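Local coordinates for flagellar biosynthetic protein FliP (Thermotoga maritima MSB8, PDB 5H72) that probably takes part in flagellum-specific protein export as a component of the type III export gate, and is represented here by its periplasmic domain, at residues R28-M33 with A63-L68; D44-L49 with I69-L74. All blocks are in the same frame, centred on the assembly; numbering follows the deposited sequence.

Contact 1 of 2, residues R28-M33 with A63-L68; sequences RIREFM and APNAVL
In the all-helical periplasmic domain of FliP, the long helix 17-39 is tied to the start of helix 65-80 through Arg30, whose guanidinium reaches the turn Ala63-Asn65 where that second helix begins, with Pro64 at the N-cap position. Both terminal nitrogens of Arg30 converge end-on on one backbone oxygen: NH2 lies 2.9 Å and NH1 3.0 Å from Ala63 O. That oxygen sits squarely in the guanidinium plane, and each N-H is bent somewhat off straight, because both point to the same acceptor. Arg30 NH1 also donates to Asn65 OD1 at 2.9 Å, a more bent bond in which the donor stands above the amide's carbonyl plane; guanidinium and amide are turned 39° apart. The Arg30 chain runs extended through chi2 and then folds at chi3 (62°), which turns the guanidinium so that its edge meets Ala63 O in plane, with Asn65 OD1 somewhat tilted from it, while one face rests against Leu68 CD2. Three hydrogen bonds and this methyl together fix the group's rotation. Cutting Arg30 back to an alanine is likely to leave Ala63 O and Asn65 OD1 without these donors, and to open a gap beside the Leu68 methyl. Around the site, Asn65 ND2 bonds Asn26 OD1 one turn back on helix 17-39, and Leu68 packs on Ile34 and Leu37 of the same helix. The apolar side of the contact is completed by Met33, buried, whose chain bends at chi3 and sets its terminal methyl CE 3.8 Å from Leu68 CD2.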
# COMPACT_ATOMS: atom_id res chain seq x y z
N ARG A 28 10.68 -3.10 9.39
CA ARG A 28 9.85 -1.99 9.83
C ARG A 28 8.36 -2.29 9.64
O ARG A 28 7.55 -2.06 10.53
CB ARG A 28 10.23 -0.71 9.08
CG ARG A 28 9.37 0.49 9.38
CD ARG A 28 9.85 1.29 10.60
NE ARG A 28 9.72 0.57 11.87
CZ ARG A 28 8.64 0.60 12.65
NH1 ARG A 28 7.57 1.31 12.30
NH2 ARG A 28 8.63 -0.07 13.80
N ILE A 29 8.01 -2.85 8.50
CA ILE A 29 6.62 -3.15 8.19
C ILE A 29 6.09 -4.28 9.07
O ILE A 29 4.97 -4.20 9.57
CB ILE A 29 6.44 -3.50 6.70
CG1 ILE A 29 6.78 -2.27 5.85
CG2 ILE A 29 5.02 -3.93 6.41
CD1 ILE A 29 6.83 -2.55 4.37
N ARG A 30 6.90 -5.31 9.29
CA ARG A 30 6.52 -6.37 10.24
C ARG A 30 6.26 -5.80 11.62
O ARG A 30 5.25 -6.12 12.24
CB ARG A 30 7.61 -7.44 10.33
CG ARG A 30 7.64 -8.39 9.14
CD ARG A 30 8.66 -9.49 9.35
NE ARG A 30 8.36 -10.32 10.51
CZ ARG A 30 7.55 -11.38 10.47
NH1 ARG A 30 6.96 -11.73 9.34
NH2 ARG A 30 7.32 -12.09 11.56
N GLU A 31 7.16 -4.93 12.07
CA GLU A 31 7.05 -4.33 13.41
C GLU A 31 5.77 -3.50 13.58
O GLU A 31 5.15 -3.57 14.64
CB GLU A 31 8.28 -3.46 13.72
CG GLU A 31 9.54 -4.25 14.07
CD GLU A 31 10.75 -3.36 14.39
OE1 GLU A 31 10.64 -2.11 14.28
OE2 GLU A 31 11.82 -3.91 14.75
N PHE A 32 5.35 -2.73 12.57
CA PHE A 32 4.14 -1.94 12.77
C PHE A 32 2.88 -2.79 12.55
O PHE A 32 1.86 -2.53 13.18
CB PHE A 32 4.15 -0.63 11.93
CG PHE A 32 3.70 -0.74 10.49
CD1 PHE A 32 2.39 -1.06 10.15
CD2 PHE A 32 4.57 -0.39 9.47
CE1 PHE A 32 1.98 -1.13 8.84
CE2 PHE A 32 4.17 -0.44 8.13
CZ PHE A 32 2.87 -0.82 7.82
N MET A 33 2.95 -3.82 11.71
CA MET A 33 1.83 -4.75 11.60
C MET A 33 1.62 -5.44 12.94
O MET A 33 0.51 -5.48 13.46
CB MET A 33 2.07 -5.78 10.48
CG MET A 33 1.95 -5.20 9.08
SD MET A 33 1.88 -6.43 7.76
CE MET A 33 3.42 -7.31 7.98
N ALA A 63 5.16 -15.61 12.89
CA ALA A 63 4.36 -15.80 11.69
C ALA A 63 5.06 -15.21 10.48
O ALA A 63 5.54 -14.07 10.52
CB ALA A 63 2.99 -15.19 11.86
N PRO A 64 5.14 -15.98 9.39
CA PRO A 64 5.67 -15.46 8.12
C PRO A 64 4.73 -14.41 7.53
O PRO A 64 3.57 -14.32 7.94
CB PRO A 64 5.74 -16.71 7.23
CG PRO A 64 4.66 -17.60 7.78
CD PRO A 64 4.68 -17.38 9.27
N ASN A 65 5.22 -13.62 6.59
CA ASN A 65 4.41 -12.55 6.04
C ASN A 65 3.14 -13.06 5.35
O ASN A 65 2.13 -12.37 5.34
CB ASN A 65 5.25 -11.71 5.07
CG ASN A 65 6.21 -10.78 5.80
OD1 ASN A 65 5.99 -10.41 6.95
ND2 ASN A 65 7.28 -10.40 5.12
N ALA A 66 3.18 -14.28 4.82
CA ALA A 66 2.00 -14.87 4.17
C ALA A 66 0.84 -15.04 5.15
O ALA A 66 -0.32 -15.14 4.73
CB ALA A 66 2.34 -16.21 3.54
N VAL A 67 1.16 -15.08 6.43
CA VAL A 67 0.16 -15.17 7.48
C VAL A 67 -0.04 -13.81 8.13
O VAL A 67 -1.17 -13.37 8.36
CB VAL A 67 0.59 -16.19 8.58
CG1 VAL A 67 -0.28 -16.07 9.82
CG2 VAL A 67 0.56 -17.61 8.03
N LEU A 68 1.08 -13.15 8.43
CA LEU A 68 1.05 -11.89 9.17
C LEU A 68 0.28 -10.79 8.43
O LEU A 68 -0.56 -10.12 9.00
CB LEU A 68 2.47 -11.43 9.48
CG LEU A 68 2.67 -10.23 10.42
CD1 LEU A 68 2.03 -10.49 11.79
CD2 LEU A 68 4.16 -9.92 10.58

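Contact 2 of 2, residues D44-L49 with I69-L74; sequences DNVFML and IPAFVL
Helix 43-52 packs against helix 65-80 as a close helix-helix pair within the helical domain, the axes of 44-49 and 69-74 coming to 8.4 Å with their directions 137° apart. The small Ala71 lets the backbones approach, its CA only 5.0 Å from that of Asn45. Most of the contact is apolar. The Ala71 methyl is met by three side chains of the facing helix: CB of Asn45, CG2 of Val46 at 3.7 Å from Ala71 CB, and CD2 of Leu49. That same Leu49 methyl reaches across to the proline ring, with CD2 3.7 Å from Pro70 CB, so one branch touches two successive residues. Met48 adds a looser touch through its CE, near Leu74 CD1. Phe22 of a neighbouring subunit packs on Pro70 and Leu74, and Tyr18 of that subunit on Met48. The polar part belongs to Asn45. Its CG lies anti to the carbonyl carbon (chi1 -67°), placing ND2 beside Ala71 O and Leu74 CB. ND2 has a firmer partner in Glu78 OE1, further along helix 65-80; Asn45 ND2 gives only a weak hydrogen bond to Ala71 O at 3.4 Å. Asn45 ND2 lies 3.9 Å from Leu74 CB.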
# COMPACT_ATOMS: atom_id res chain seq x y z
N ASP A 44 -5.25 -13.06 17.62
CA ASP A 44 -5.92 -14.30 17.26
C ASP A 44 -5.99 -14.50 15.76
O ASP A 44 -5.89 -15.64 15.28
CB ASP A 44 -7.33 -14.36 17.86
CG ASP A 44 -7.34 -14.88 19.29
OD1 ASP A 44 -6.40 -15.61 19.67
OD2 ASP A 44 -8.29 -14.56 20.04
N ASN A 45 -6.13 -13.42 15.00
CA ASN A 45 -6.12 -13.50 13.54
C ASN A 45 -4.89 -14.23 13.04
O ASN A 45 -4.98 -15.07 12.15
CB ASN A 45 -6.18 -12.12 12.89
CG ASN A 45 -7.49 -11.41 13.14
OD1 ASN A 45 -8.47 -12.02 13.55
ND2 ASN A 45 -7.51 -10.11 12.88
N VAL A 46 -3.74 -13.92 13.62
CA VAL A 46 -2.50 -14.56 13.22
C VAL A 46 -2.54 -16.05 13.51
O VAL A 46 -2.30 -16.86 12.61
CB VAL A 46 -1.30 -13.96 13.95
CG1 VAL A 46 -0.02 -14.63 13.49
CG2 VAL A 46 -1.25 -12.45 13.73
N PHE A 47 -2.85 -16.39 14.75
CA PHE A 47 -2.94 -17.79 15.18
C PHE A 47 -3.98 -18.57 14.38
O PHE A 47 -3.73 -19.71 13.98
CB PHE A 47 -3.26 -17.87 16.67
CG PHE A 47 -2.14 -17.40 17.55
CD1 PHE A 47 -0.94 -18.09 17.57
CD2 PHE A 47 -2.28 -16.27 18.33
CE1 PHE A 47 0.10 -17.66 18.37
CE2 PHE A 47 -1.23 -15.84 19.12
CZ PHE A 47 -0.04 -16.54 19.14
N MET A 48 -5.13 -17.96 14.13
CA MET A 48 -6.17 -18.61 13.35
C MET A 48 -5.67 -18.92 11.95
O MET A 48 -5.80 -20.04 11.47
CB MET A 48 -7.43 -17.75 13.29
CG MET A 48 -8.45 -18.26 12.26
SD MET A 48 -9.88 -17.18 12.01
CE MET A 48 -9.15 -15.75 11.22
N LEU A 49 -5.08 -17.92 11.29
CA LEU A 49 -4.58 -18.09 9.93
C LEU A 49 -3.43 -19.09 9.89
O LEU A 49 -3.25 -19.81 8.91
CB LEU A 49 -4.14 -16.75 9.34
CG LEU A 49 -5.14 -16.04 8.41
CD1 LEU A 49 -6.56 -16.18 8.90
CD2 LEU A 49 -4.80 -14.56 8.28
N ILE A 69 0.56 -10.64 7.14
CA ILE A 69 -0.06 -9.57 6.37
C ILE A 69 -1.58 -9.74 6.24
O ILE A 69 -2.31 -8.77 6.48
CB ILE A 69 0.60 -9.44 4.96
CG1 ILE A 69 2.06 -9.04 5.12
CG2 ILE A 69 -0.13 -8.41 4.12
CD1 ILE A 69 2.83 -9.06 3.85
N PRO A 70 -2.08 -10.94 5.88
CA PRO A 70 -3.54 -11.08 5.86
C PRO A 70 -4.20 -10.87 7.24
O PRO A 70 -5.28 -10.29 7.31
CB PRO A 70 -3.76 -12.52 5.38
CG PRO A 70 -2.53 -12.87 4.66
CD PRO A 70 -1.42 -12.16 5.37
N ALA A 71 -3.55 -11.33 8.31
CA ALA A 71 -4.09 -11.13 9.65
C ALA A 71 -4.17 -9.64 9.97
O ALA A 71 -5.14 -9.17 10.56
CB ALA A 71 -3.25 -11.85 10.69
N PHE A 72 -3.13 -8.92 9.57
CA PHE A 72 -3.05 -7.47 9.79
C PHE A 72 -4.20 -6.76 9.11
O PHE A 72 -4.90 -5.97 9.74
CB PHE A 72 -1.70 -6.95 9.28
CG PHE A 72 -1.64 -5.45 9.09
CD1 PHE A 72 -1.58 -4.60 10.17
CD2 PHE A 72 -1.61 -4.91 7.80
CE1 PHE A 72 -1.51 -3.23 9.99
CE2 PHE A 72 -1.55 -3.54 7.61
CZ PHE A 72 -1.50 -2.70 8.70
N VAL A 73 -4.40 -7.07 7.82
CA VAL A 73 -5.47 -6.47 7.03
C VAL A 73 -6.84 -6.79 7.62
O VAL A 73 -7.69 -5.90 7.75
CB VAL A 73 -5.43 -6.95 5.56
CG1 VAL A 73 -6.64 -6.43 4.79
CG2 VAL A 73 -4.14 -6.49 4.91
N LEU A 74 -7.06 -8.05 7.96
CA LEU A 74 -8.30 -8.44 8.65
C LEU A 74 -8.48 -7.60 9.90
O LEU A 74 -9.55 -7.05 10.12
CB LEU A 74 -8.28 -9.92 9.02
CG LEU A 74 -8.63 -10.92 7.91
CD1 LEU A 74 -8.81 -12.30 8.52
CD2 LEU A 74 -9.89 -10.48 7.16

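Helix 65-80 is shared: contact 1 holds its first turn against helix 17-39, and contact 2 holds the next turns against helix 43-52, with the two centres about 10 Å apart. The segments alternate along the chain, and helix 65-80 packs on both earlier helices. The contacts touch directly where Ala63 CB meets Val46 CG1 at 3.5 Å, and Met33 CG lies 3.6 Å from Phe72 CG. Val67, in 63-68, packs on Val46 and Leu49, so that segment also faces helix 43-52. Different subunits border them: Arg28 in 28-33 forms salt bridges with Glu36 and Glu76 of the second subunit, whereas contact 2 is flanked by the third.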